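Local coordinates for proline dehydrogenase (Bradyrhizobium japonicum USDA 110, PDB 3HAZ), which probably oxidises proline to glutamate in two steps, joining an FAD-dependent proline dehydrogenase and an NAD-dependent aldehyde dehydrogenase in one chain, at residues A[579-584]-A[700-705]; A[619-624]-A[670-675]; A[630-635]-A[644-649]; A[640-645]-A[983-988]; A[648-653]-A[974-979]. One frame throughout, in Å; residues are numbered along the deposited sequence.

Contact 1 of 5, residues A[579-584]-A[700-705]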
# COMPACT_ATOMS: atom_id res chain seq x y z
N GLU A 579 4.78 18.10 -29.08
CA GLU A 579 4.83 18.96 -27.90
C GLU A 579 5.64 20.23 -28.13
O GLU A 579 5.34 21.28 -27.57
CB GLU A 579 5.34 18.19 -26.68
CG GLU A 579 4.34 17.18 -26.16
CD GLU A 579 4.93 16.14 -25.22
OE1 GLU A 579 6.17 15.98 -25.19
OE2 GLU A 579 4.15 15.47 -24.51
N GLN A 580 6.66 20.14 -28.98
CA GLN A 580 7.43 21.32 -29.35
C GLN A 580 6.59 22.21 -30.27
O GLN A 580 6.70 23.44 -30.23
CB GLN A 580 8.76 20.93 -30.01
CG GLN A 580 9.57 22.09 -30.59
CD GLN A 580 10.04 23.08 -29.53
OE1 GLN A 580 9.88 22.84 -28.33
NE2 GLN A 580 10.61 24.19 -29.97
N ALA A 581 5.74 21.59 -31.07
CA ALA A 581 4.83 22.33 -31.94
C ALA A 581 3.84 23.14 -31.11
O ALA A 581 3.60 24.32 -31.37
CB ALA A 581 4.10 21.38 -32.88
N ALA A 582 3.26 22.50 -30.10
CA ALA A 582 2.39 23.20 -29.16
C ALA A 582 3.12 24.39 -28.55
O ALA A 582 2.58 25.50 -28.49
CB ALA A 582 1.92 22.25 -28.06
N HIS A 583 4.35 24.17 -28.12
CA HIS A 583 5.15 25.25 -27.55
C HIS A 583 5.32 26.44 -28.52
O HIS A 583 5.19 27.60 -28.13
CB HIS A 583 6.53 24.74 -27.12
CG HIS A 583 7.48 25.82 -26.75
ND1 HIS A 583 7.39 26.52 -25.56
CD2 HIS A 583 8.55 26.33 -27.40
CE1 HIS A 583 8.35 27.41 -25.50
NE2 HIS A 583 9.08 27.32 -26.60
N LEU A 584 5.60 26.14 -29.78
CA LEU A 584 5.84 27.18 -30.78
C LEU A 584 4.54 27.93 -31.11
O LEU A 584 4.55 29.14 -31.32
CB LEU A 584 6.48 26.59 -32.04
CG LEU A 584 7.93 26.07 -31.88
CD1 LEU A 584 8.42 25.35 -33.14
CD2 LEU A 584 8.90 27.19 -31.50
N HIS A 700 7.46 21.31 -39.19
CA HIS A 700 8.79 20.95 -39.64
C HIS A 700 9.83 21.49 -38.66
O HIS A 700 10.76 20.80 -38.28
CB HIS A 700 9.08 21.50 -41.04
CG HIS A 700 8.33 20.80 -42.14
ND1 HIS A 700 8.11 19.44 -42.15
CD2 HIS A 700 7.77 21.28 -43.28
CE1 HIS A 700 7.44 19.11 -43.24
NE2 HIS A 700 7.23 20.21 -43.95
N GLU A 701 9.66 22.75 -38.25
CA GLU A 701 10.58 23.37 -37.31
C GLU A 701 10.53 22.68 -35.95
O GLU A 701 11.51 22.66 -35.22
CB GLU A 701 10.27 24.87 -37.15
CG GLU A 701 11.20 25.59 -36.20
CD GLU A 701 10.85 27.06 -36.00
OE1 GLU A 701 9.99 27.58 -36.75
OE2 GLU A 701 11.43 27.70 -35.10
N ALA A 702 9.38 22.10 -35.62
CA ALA A 702 9.19 21.43 -34.34
C ALA A 702 9.81 20.03 -34.31
O ALA A 702 9.95 19.43 -33.24
CB ALA A 702 7.70 21.36 -34.00
N GLY A 703 10.17 19.50 -35.47
CA GLY A 703 10.82 18.20 -35.51
C GLY A 703 10.22 17.19 -36.45
O GLY A 703 10.71 16.07 -36.56
N ILE A 704 9.14 17.56 -37.14
CA ILE A 704 8.59 16.69 -38.18
C ILE A 704 9.47 16.75 -39.42
O ILE A 704 9.68 17.82 -39.99
CB ILE A 704 7.16 17.10 -38.56
CG1 ILE A 704 6.27 17.15 -37.31
CG2 ILE A 704 6.59 16.13 -39.59
CD1 ILE A 704 6.20 15.85 -36.55
N PRO A 705 10.01 15.59 -39.84
CA PRO A 705 10.86 15.54 -41.04
C PRO A 705 10.16 16.03 -42.30
O PRO A 705 8.97 15.78 -42.48
CB PRO A 705 11.20 14.05 -41.16
CG PRO A 705 11.06 13.51 -39.77
CD PRO A 705 9.92 14.29 -39.16
O HOH W 1 11.95 23.78 -32.70

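Contact 2 of 5, residues A[619-624]-A[670-675]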
# COMPACT_ATOMS: atom_id res chain seq x y z
N ARG A 619 -0.62 18.48 -27.74
CA ARG A 619 -0.23 17.93 -26.45
C ARG A 619 -1.03 16.68 -26.11
O ARG A 619 -0.50 15.73 -25.57
CB ARG A 619 -0.36 18.98 -25.35
CG ARG A 619 0.52 20.20 -25.56
CD ARG A 619 0.75 20.98 -24.27
NE ARG A 619 1.61 22.14 -24.51
CZ ARG A 619 1.16 23.36 -24.75
NH1 ARG A 619 -0.14 23.60 -24.76
NH2 ARG A 619 2.02 24.35 -24.97
N TYR A 620 -2.32 16.69 -26.45
CA TYR A 620 -3.18 15.56 -26.16
C TYR A 620 -2.83 14.34 -27.02
O TYR A 620 -2.71 13.22 -26.51
CB TYR A 620 -4.65 15.93 -26.35
CG TYR A 620 -5.59 14.77 -26.11
CD1 TYR A 620 -5.83 14.30 -24.82
CD2 TYR A 620 -6.20 14.12 -27.17
CE1 TYR A 620 -6.68 13.22 -24.61
CE2 TYR A 620 -7.05 13.04 -26.96
CZ TYR A 620 -7.28 12.60 -25.68
OH TYR A 620 -8.12 11.52 -25.49
N TYR A 621 -2.67 14.54 -28.33
CA TYR A 621 -2.25 13.43 -29.17
C TYR A 621 -0.84 12.95 -28.80
O TYR A 621 -0.53 11.75 -28.89
CB TYR A 621 -2.36 13.77 -30.66
CG TYR A 621 -3.79 13.96 -31.12
CD1 TYR A 621 -4.82 13.25 -30.52
CD2 TYR A 621 -4.10 14.84 -32.15
CE1 TYR A 621 -6.14 13.42 -30.92
CE2 TYR A 621 -5.41 15.01 -32.56
CZ TYR A 621 -6.42 14.30 -31.94
OH TYR A 621 -7.73 14.47 -32.35
N ALA A 622 0.01 13.87 -28.36
CA ALA A 622 1.34 13.45 -27.92
C ALA A 622 1.20 12.53 -26.72
O ALA A 622 1.85 11.49 -26.64
CB ALA A 622 2.22 14.65 -27.59
N ALA A 623 0.32 12.91 -25.79
CA ALA A 623 0.13 12.15 -24.55
C ALA A 623 -0.52 10.79 -24.80
O ALA A 623 -0.08 9.79 -24.25
CB ALA A 623 -0.69 12.97 -23.54
N GLN A 624 -1.58 10.77 -25.61
CA GLN A 624 -2.23 9.52 -25.97
C GLN A 624 -1.28 8.68 -26.83
O GLN A 624 -1.26 7.45 -26.74
CB GLN A 624 -3.53 9.76 -26.74
CG GLN A 624 -4.63 10.48 -25.94
CD GLN A 624 -5.01 9.75 -24.67
OE1 GLN A 624 -4.86 10.27 -23.56
NE2 GLN A 624 -5.50 8.52 -24.81
N VAL A 670 -3.63 16.26 -38.88
CA VAL A 670 -2.26 16.02 -39.33
C VAL A 670 -1.38 15.40 -38.24
O VAL A 670 -0.71 14.39 -38.49
CB VAL A 670 -1.62 17.31 -39.88
CG1 VAL A 670 -0.12 17.11 -40.08
CG2 VAL A 670 -2.29 17.70 -41.19
N THR A 671 -1.40 15.99 -37.05
CA THR A 671 -0.58 15.50 -35.94
C THR A 671 -1.05 14.13 -35.44
O THR A 671 -0.24 13.34 -34.96
CB THR A 671 -0.55 16.49 -34.75
OG1 THR A 671 -1.88 16.72 -34.27
CG2 THR A 671 0.09 17.81 -35.17
N ALA A 672 -2.34 13.84 -35.56
CA ALA A 672 -2.83 12.52 -35.20
C ALA A 672 -2.20 11.46 -36.10
O ALA A 672 -1.65 10.47 -35.61
CB ALA A 672 -4.34 12.46 -35.30
N ALA A 673 -2.29 11.67 -37.41
CA ALA A 673 -1.73 10.75 -38.40
C ALA A 673 -0.22 10.59 -38.20
O ALA A 673 0.29 9.47 -38.16
CB ALA A 673 -2.02 11.26 -39.82
N LEU A 674 0.47 11.72 -38.06
CA LEU A 674 1.90 11.72 -37.76
C LEU A 674 2.23 10.97 -36.48
O LEU A 674 3.17 10.16 -36.44
CB LEU A 674 2.41 13.16 -37.66
CG LEU A 674 2.55 13.95 -38.96
CD1 LEU A 674 2.82 15.42 -38.64
CD2 LEU A 674 3.63 13.36 -39.87
N MET A 675 1.46 11.22 -35.42
CA MET A 675 1.74 10.58 -34.13
C MET A 675 1.63 9.06 -34.24
O MET A 675 2.39 8.33 -33.60
CB MET A 675 0.82 11.11 -33.02
CG MET A 675 1.15 10.54 -31.64
SD MET A 675 2.77 11.08 -31.03
CE MET A 675 3.40 9.52 -30.41

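Contact 3 of 5, residues A[630-635]-A[644-649]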
# COMPACT_ATOMS: atom_id res chain seq x y z
N GLY A 630 3.87 3.72 -27.21
CA GLY A 630 5.10 3.78 -26.43
C GLY A 630 5.75 2.43 -26.21
O GLY A 630 6.97 2.31 -26.24
N SER A 631 4.93 1.42 -25.98
CA SER A 631 5.43 0.06 -25.84
C SER A 631 4.36 -0.95 -26.23
O SER A 631 3.17 -0.63 -26.27
CB SER A 631 5.88 -0.20 -24.40
OG SER A 631 4.80 -0.06 -23.50
N GLU A 632 4.81 -2.17 -26.52
CA GLU A 632 3.91 -3.25 -26.90
C GLU A 632 3.05 -3.66 -25.72
O GLU A 632 3.34 -3.31 -24.58
CB GLU A 632 4.72 -4.44 -27.40
CG GLU A 632 5.69 -5.00 -26.36
CD GLU A 632 6.66 -6.01 -26.95
OE1 GLU A 632 6.97 -5.90 -28.16
OE2 GLU A 632 7.11 -6.90 -26.21
N THR A 633 1.99 -4.41 -26.00
CA THR A 633 1.15 -4.96 -24.95
C THR A 633 1.41 -6.46 -24.88
O THR A 633 1.31 -7.16 -25.89
CB THR A 633 -0.34 -4.71 -25.23
OG1 THR A 633 -0.60 -3.30 -25.27
CG2 THR A 633 -1.21 -5.36 -24.15
N ALA A 634 1.76 -6.94 -23.70
CA ALA A 634 1.97 -8.37 -23.48
C ALA A 634 0.63 -9.08 -23.38
O ALA A 634 -0.24 -8.66 -22.62
CB ALA A 634 2.80 -8.60 -22.22
N MET A 635 0.45 -10.14 -24.15
CA MET A 635 -0.78 -10.93 -24.08
C MET A 635 -0.54 -12.15 -23.20
O MET A 635 0.54 -12.72 -23.22
CB MET A 635 -1.22 -11.36 -25.48
CG MET A 635 -1.20 -10.25 -26.52
SD MET A 635 -2.33 -8.88 -26.14
CE MET A 635 -3.90 -9.72 -26.33
N ALA A 644 3.09 -10.61 -28.15
CA ALA A 644 3.13 -9.17 -27.99
C ALA A 644 2.34 -8.46 -29.09
O ALA A 644 2.53 -8.74 -30.28
CB ALA A 644 4.57 -8.69 -27.96
N LEU A 645 1.47 -7.54 -28.68
CA LEU A 645 0.67 -6.75 -29.61
C LEU A 645 1.26 -5.35 -29.77
O LEU A 645 1.54 -4.66 -28.79
CB LEU A 645 -0.78 -6.66 -29.11
CG LEU A 645 -1.82 -5.94 -29.98
CD1 LEU A 645 -2.01 -6.64 -31.32
CD2 LEU A 645 -3.15 -5.85 -29.24
N THR A 646 1.46 -4.94 -31.02
CA THR A 646 1.99 -3.61 -31.30
C THR A 646 1.08 -2.88 -32.28
O THR A 646 0.21 -3.49 -32.90
CB THR A 646 3.43 -3.66 -31.86
OG1 THR A 646 3.47 -4.55 -32.98
CG2 THR A 646 4.41 -4.17 -30.81
N MET A 647 1.29 -1.57 -32.41
CA MET A 647 0.53 -0.74 -33.33
C MET A 647 1.50 0.03 -34.20
O MET A 647 2.33 0.79 -33.70
CB MET A 647 -0.33 0.26 -32.57
CG MET A 647 -1.09 -0.35 -31.43
SD MET A 647 -2.70 -0.89 -31.99
CE MET A 647 -3.51 0.70 -32.06
N ARG A 648 1.39 -0.15 -35.51
CA ARG A 648 2.34 0.47 -36.42
C ARG A 648 1.61 1.44 -37.33
O ARG A 648 0.41 1.31 -37.55
CB ARG A 648 3.04 -0.62 -37.23
CG ARG A 648 3.59 -1.76 -36.37
CD ARG A 648 4.26 -2.85 -37.21
NE ARG A 648 5.20 -2.30 -38.18
CZ ARG A 648 6.30 -2.92 -38.59
NH1 ARG A 648 7.09 -2.33 -39.49
NH2 ARG A 648 6.63 -4.12 -38.11
N GLY A 649 2.34 2.43 -37.85
CA GLY A 649 1.75 3.33 -38.82
C GLY A 649 1.23 2.54 -40.00
O GLY A 649 1.68 1.42 -40.24
O HOH W 2 -0.12 -2.16 -28.33

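Contact 4 of 5, residues A[640-645]-A[983-988]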
# COMPACT_ATOMS: atom_id res chain seq x y z
N GLY A 640 6.58 -20.87 -22.09
CA GLY A 640 7.41 -21.20 -23.23
C GLY A 640 7.02 -20.47 -24.51
O GLY A 640 7.43 -20.86 -25.61
N GLU A 641 6.24 -19.41 -24.38
CA GLU A 641 5.82 -18.62 -25.53
C GLU A 641 5.58 -17.17 -25.15
O GLU A 641 4.98 -16.89 -24.11
CB GLU A 641 4.55 -19.22 -26.16
CG GLU A 641 4.10 -18.54 -27.43
CD GLU A 641 2.79 -19.12 -27.96
OE1 GLU A 641 1.71 -18.63 -27.55
OE2 GLU A 641 2.85 -20.05 -28.79
N SER A 642 6.03 -16.25 -25.99
CA SER A 642 5.71 -14.84 -25.79
C SER A 642 4.75 -14.36 -26.86
O SER A 642 4.84 -14.76 -28.02
CB SER A 642 6.98 -13.98 -25.79
OG SER A 642 7.51 -13.86 -27.11
N ASN A 643 3.83 -13.48 -26.47
CA ASN A 643 2.86 -12.90 -27.39
C ASN A 643 2.76 -11.41 -27.14
O ASN A 643 2.39 -10.99 -26.05
CB ASN A 643 1.49 -13.56 -27.23
CG ASN A 643 1.49 -15.01 -27.66
OD1 ASN A 643 1.33 -15.31 -28.84
ND2 ASN A 643 1.66 -15.91 -26.70
N ALA A 644 3.09 -10.61 -28.15
CA ALA A 644 3.13 -9.17 -27.99
C ALA A 644 2.34 -8.46 -29.09
O ALA A 644 2.53 -8.74 -30.28
CB ALA A 644 4.57 -8.69 -27.96
N LEU A 645 1.47 -7.54 -28.68
CA LEU A 645 0.67 -6.75 -29.61
C LEU A 645 1.26 -5.35 -29.77
O LEU A 645 1.54 -4.66 -28.79
CB LEU A 645 -0.78 -6.66 -29.11
CG LEU A 645 -1.82 -5.94 -29.98
CD1 LEU A 645 -2.01 -6.64 -31.32
CD2 LEU A 645 -3.15 -5.85 -29.24
N VAL A 983 3.16 -10.43 -32.54
CA VAL A 983 4.36 -11.25 -32.68
C VAL A 983 4.34 -12.35 -31.63
O VAL A 983 4.25 -12.09 -30.42
CB VAL A 983 5.64 -10.42 -32.52
CG1 VAL A 983 6.86 -11.33 -32.45
CG2 VAL A 983 5.77 -9.41 -33.66
N THR A 984 4.40 -13.58 -32.10
CA THR A 984 4.37 -14.75 -31.24
C THR A 984 5.66 -15.55 -31.38
O THR A 984 5.96 -16.07 -32.46
CB THR A 984 3.19 -15.66 -31.62
OG1 THR A 984 1.97 -14.95 -31.41
CG2 THR A 984 3.19 -16.94 -30.78
N ILE A 985 6.42 -15.65 -30.30
CA ILE A 985 7.70 -16.35 -30.33
C ILE A 985 7.67 -17.59 -29.43
O ILE A 985 7.39 -17.49 -28.24
CB ILE A 985 8.83 -15.43 -29.85
CG1 ILE A 985 8.86 -14.15 -30.69
CG2 ILE A 985 10.19 -16.16 -29.90
CD1 ILE A 985 9.69 -13.05 -30.08
N ASN A 986 7.95 -18.75 -30.01
CA ASN A 986 8.16 -19.95 -29.22
C ASN A 986 9.48 -19.83 -28.47
O ASN A 986 10.55 -19.95 -29.06
CB ASN A 986 8.15 -21.18 -30.13
CG ASN A 986 8.54 -22.46 -29.40
OD1 ASN A 986 8.73 -22.47 -28.19
ND2 ASN A 986 8.68 -23.54 -30.16
N THR A 987 9.41 -19.58 -27.17
CA THR A 987 10.62 -19.32 -26.39
C THR A 987 11.18 -20.55 -25.68
O THR A 987 12.20 -20.46 -25.00
CB THR A 987 10.39 -18.18 -25.37
OG1 THR A 987 9.32 -18.53 -24.48
CG2 THR A 987 10.03 -16.88 -26.08
N ALA A 988 10.52 -21.70 -25.86
CA ALA A 988 10.88 -22.92 -25.14
C ALA A 988 12.37 -23.29 -25.13
O ALA A 988 12.87 -23.81 -24.13
CB ALA A 988 10.05 -24.10 -25.60
O HOH W 3 6.45 -12.09 -28.71

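Contact 5 of 5, residues A[648-653]-A[974-979]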
# COMPACT_ATOMS: atom_id res chain seq x y z
N ARG A 648 1.39 -0.15 -35.51
CA ARG A 648 2.34 0.47 -36.42
C ARG A 648 1.61 1.44 -37.33
O ARG A 648 0.41 1.31 -37.55
CB ARG A 648 3.04 -0.62 -37.23
CG ARG A 648 3.59 -1.76 -36.37
CD ARG A 648 4.26 -2.85 -37.21
NE ARG A 648 5.20 -2.30 -38.18
CZ ARG A 648 6.30 -2.92 -38.59
NH1 ARG A 648 7.09 -2.33 -39.49
NH2 ARG A 648 6.63 -4.12 -38.11
N GLY A 649 2.34 2.43 -37.85
CA GLY A 649 1.75 3.33 -38.82
C GLY A 649 1.23 2.54 -40.00
O GLY A 649 1.68 1.42 -40.24
N ARG A 650 0.29 3.10 -40.74
CA ARG A 650 -0.33 2.38 -41.86
C ARG A 650 0.38 2.65 -43.18
O ARG A 650 0.46 1.77 -44.03
CB ARG A 650 -1.80 2.78 -42.00
CG ARG A 650 -2.71 2.19 -40.93
CD ARG A 650 -4.17 2.60 -41.16
NE ARG A 650 -5.07 1.79 -40.34
CZ ARG A 650 -5.51 0.58 -40.70
NH1 ARG A 650 -5.15 0.07 -41.87
NH2 ARG A 650 -6.32 -0.10 -39.90
N GLY A 651 0.88 3.87 -43.34
CA GLY A 651 1.48 4.31 -44.59
C GLY A 651 1.32 5.80 -44.78
O GLY A 651 1.58 6.58 -43.86
N VAL A 652 0.90 6.21 -45.97
CA VAL A 652 0.67 7.62 -46.26
C VAL A 652 -0.78 8.01 -46.03
O VAL A 652 -1.68 7.49 -46.69
CB VAL A 652 1.00 7.99 -47.73
CG1 VAL A 652 0.58 9.42 -48.00
CG2 VAL A 652 2.48 7.79 -48.02
N PHE A 653 -1.01 8.93 -45.10
CA PHE A 653 -2.35 9.46 -44.93
C PHE A 653 -2.54 10.73 -45.73
O PHE A 653 -1.65 11.58 -45.79
CB PHE A 653 -2.66 9.72 -43.45
CG PHE A 653 -3.56 8.68 -42.83
CD1 PHE A 653 -4.93 8.90 -42.74
CD2 PHE A 653 -3.04 7.49 -42.35
CE1 PHE A 653 -5.76 7.95 -42.17
CE2 PHE A 653 -3.87 6.54 -41.77
CZ PHE A 653 -5.23 6.77 -41.68
N LEU A 974 -6.49 7.87 -32.13
CA LEU A 974 -5.19 7.53 -32.69
C LEU A 974 -5.12 6.11 -33.26
O LEU A 974 -4.50 5.88 -34.30
CB LEU A 974 -4.08 7.74 -31.66
CG LEU A 974 -3.81 9.20 -31.28
CD1 LEU A 974 -2.57 9.34 -30.40
CD2 LEU A 974 -3.68 10.07 -32.52
N ALA A 975 -5.76 5.17 -32.57
CA ALA A 975 -5.73 3.77 -32.96
C ALA A 975 -6.19 3.57 -34.40
O ALA A 975 -5.68 2.71 -35.11
CB ALA A 975 -6.59 2.92 -32.02
N ARG A 976 -7.17 4.37 -34.83
CA ARG A 976 -7.69 4.28 -36.19
C ARG A 976 -6.63 4.59 -37.25
O ARG A 976 -6.75 4.13 -38.40
CB ARG A 976 -8.89 5.20 -36.36
CG ARG A 976 -9.74 4.88 -37.57
CD ARG A 976 -10.58 3.64 -37.33
NE ARG A 976 -11.45 3.38 -38.46
CZ ARG A 976 -11.19 2.51 -39.43
NH1 ARG A 976 -10.07 1.79 -39.39
NH2 ARG A 976 -12.04 2.34 -40.43
N PHE A 977 -5.61 5.36 -36.89
CA PHE A 977 -4.56 5.74 -37.83
C PHE A 977 -3.46 4.68 -37.92
O PHE A 977 -2.51 4.82 -38.69
CB PHE A 977 -3.92 7.08 -37.45
CG PHE A 977 -4.85 8.25 -37.58
CD1 PHE A 977 -5.74 8.57 -36.56
CD2 PHE A 977 -4.82 9.05 -38.71
CE1 PHE A 977 -6.59 9.67 -36.67
CE2 PHE A 977 -5.67 10.15 -38.83
CZ PHE A 977 -6.56 10.46 -37.81
N ALA A 978 -3.58 3.63 -37.11
CA ALA A 978 -2.54 2.61 -37.05
C ALA A 978 -3.07 1.23 -37.39
O ALA A 978 -4.28 1.04 -37.52
CB ALA A 978 -1.87 2.60 -35.68
N THR A 979 -2.16 0.27 -37.54
CA THR A 979 -2.54 -1.11 -37.78
C THR A 979 -1.91 -1.99 -36.70
O THR A 979 -0.82 -1.70 -36.22
CB THR A 979 -2.10 -1.57 -39.20
OG1 THR A 979 -2.67 -2.86 -39.48
CG2 THR A 979 -0.59 -1.65 -39.31

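Contact 1 of 5, residues A[579-584]-A[700-705]
A581 and A702 bring the two backbones to within 5.1 Å, CA to CA, where the last turn of helix 689-702 comes up against the middle of helix 571-587. Two alanines make so near an approach possible. The A702 methyl presses on the backbone of the other helix, CB lying 3.5 Å from A581 N, and the two methyls also meet, 3.8 Å from A581 CB to A702 CB. On one flank of A702, L584 reaches over with a single branch: CD1 stands 4.1 Å from A702 CB and equally far from the CG and CD carbons of E701. L584 thus lies against the outer end of the glutamate chain, CG and the carboxylate carbon, and the oxygens go on to a salt bridge with R588. Here helix 689-702 ends in a Schellman motif, G703 taking the positive phi (129°) that turns the chain off the helix toward I704. Q580 lies at the partly exposed side of the contact. Its CG, anti to the backbone N (chi1 173°), is brought against A702, 3.8 Å from A702 O. The bend at chi2 then carries the amide round to a water, which accepts from Q580 NE2 at 3.1 Å and donates to E701 O at 2.8 Å. L698, one turn earlier in helix 689-702, also packs on A581 and L584.

Contact 2 of 5, residues A[619-624]-A[670-675]
The Y621 ring stands between the two helices with A672 over one face and T671 at its edge. The A672 methyl sits 4.2 Å from the ring centroid, 24° off the normal and displaced toward the rim, so its closest carbon is CE2, 3.9 Å from A672 CB: a CH-pi contact. T671 comes in at about a right angle to the tyrosine, and its OG1 lies in the ring plane, 3.6 Å from Y621 CD2. No hydrogen bond is made to the ring; the hydroxyl is bonded to L667 O one turn back in its own helix. M675 packs on the backbone of Y621 and A622. With CG anti to the backbone N (chi1 -176°) its chain leaves toward helix 604-629, placing CG 3.4 Å from Y621 O; the following bends fold SD alongside, 4.2 Å from A622 CA. The short helix axes run nearly parallel, crossing at -19° and 9.6 Å apart. Helix 664-675 follows strand 641-656 in the NAD-binding part of the aldehyde dehydrogenase fold, and the Y621 side chain is about 9 Å from that of E760, the predicted active-site glutamate. Around the tyrosine, the rings of Y973 and F617 meet it, and its OH is hydrogen-bonded to G969 N. The chemistry is buried van der Waals packing, largely of carbon and sulfur, without a hydrogen bond across; the bond from G969 N probably fixes where the hydroxyl end lies, while A672 and the neighbouring rings limit the turning of the ring.

Contact 3 of 5, residues A[630-635]-A[644-649]
T633 and L645 grip each other by two backbone hydrogen bonds, T633 N to L645 O and L645 N to T633 O, both 2.8 Å and nearly straight at 169° and 175°. They make an antiparallel hydrogen-bonded pair, followed by the non-hydrogen-bonded pair A634 with A644. The T633 carbonyl also meets A644 CA in a CA-H...O contact. Side chains fill in on both faces. E632 has CG in the crowded position between its backbone N and carbonyl carbon (chi1 59°), and from there the extended chain runs over A644, whose CB is 3.5 Å from E632 CD. E632 runs alongside T646 in the same direction, its CB 3.4 Å from T646 CG2. The T646 hydroxyl turns from the glutamate to Q981 O. On the face shared by T633 and L645, the bent M635 chain crosses obliquely to set SD 4.0 Å from L645 CB. A water donates to L645 O at 3.0 Å and has a weaker link to T633 OG1. Further out, the two strands form a beta hairpin that stands away from the body of the domain; strand 978-986 flanks the longer arm, and P971 of the second subunit packs on L645. The chemistry implies that the backbone carries this hairpin: the E632 carboxylate meets a methyl instead of a charge here, so across this pair of segments it contributes van der Waals packing on A644 CB.

Contact 4 of 5, residues A[640-645]-A[983-988]
An antiparallel beta ladder joins strand 641-656 to strand 978-986, in the beta flap by which this aldehyde dehydrogenase module meets a second subunit. The short strands run at 171°, 4.7 Å apart. S642 and I985 exchange two backbone hydrogen bonds, as do A644 and V983, the latter pair bonded from V983 N to A644 O at 2.9 Å. Beyond the strand, T987 N donates to G640 O from well above the carbonyl plane. N643 and T984 form the non-hydrogen-bonded pair between the two bonded ones, and T984 OG1 gives its proton to N643 OD1 at 2.7 Å. The other half of the amide looks along its own strand: N643 ND2 donates almost straight to E641 OE1, 2.9 Å away, in the amide plane and on the anti side of the carboxylate. Q954 of the second subunit also donates to N643 OD1, and R944 of that subunit forms a salt bridge with E641. Replacing N643 by a leucine would probably leave the T984 hydroxyl and Q954 of the second subunit without their acceptor, and E641 with R944 alone of the polar partners named. On the opposite face a water touches S642 OG at 2.6 Å and donates to V983 O at 2.8 Å.

Contact 5 of 5, residues A[648-653]-A[974-979]
R648 and T979 are joined by backbone hydrogen bonds, R648 N to T979 O and T979 N to R648 O, both 2.8 Å, and make an antiparallel hydrogen-bonded pair. Beside it the A978 methyl touches the R648 carbonyl, CB to O 3.2 Å, and T979 CG2 lies near the same carbonyl. The polar side-chain contacts belong to R650. Its chain, extended from CG to NE, runs along the F977-A978 backbone, with CG 3.5 Å from F977 O. NE makes a weak hydrogen bond to R976 O at 3.5 Å and has A978 O at 3.0 Å, while T979 CB lies over one face of the guanidinium. Cutting R650 back to alanine would remove the chain beyond CB, and is likely to uncover the F977-A978 backbone and leave R976 O without its weak donor. Here strand 641-656 passes from the projecting beta flap, where it pairs with strand 978-986, into the NAD-binding domain, and G651, with a positive phi of 151°, lies at the break between its two parts. N678 ties the crossing together, accepting from R650 N and G651 N and donating to F977 O. Like charges also come near: R650 NH2 is 4.2 Å from R976 NH1, and R976 of the second subunit adds a further positive group. The aromatic contact lies deeper. F977 CD2 comes over one face of the F653 ring, toward its rim and 3.8 Å from CE1 of F653; the planes are inclined at 44°, with centroids 5.0 Å apart. Helix 664-675 packs on both phenylalanines through A673.

Contact 2 is wholly buried, contacts 1 and 5 are partly so, and contacts 3 and 4 lie at the surface. The first two are helix packings without direct hydrogen bonds and touch each other, A582 against R619 and E579 against A622. Contacts 3, 4 and 5 all use strand 641-656: 633-634 pairs with it in contact 3, while 978-986 does so at two places, contacts 4 and 5, whose centres are 24 Å apart. Backbone ladders dominate contacts 3 and 4; contact 5 has a single bonded pair, and all three reach the second subunit. Contact 5 touches contact 2, F977 on A673 and L974 on Y621, and itself combines strand pairing with arginine and aromatic packing.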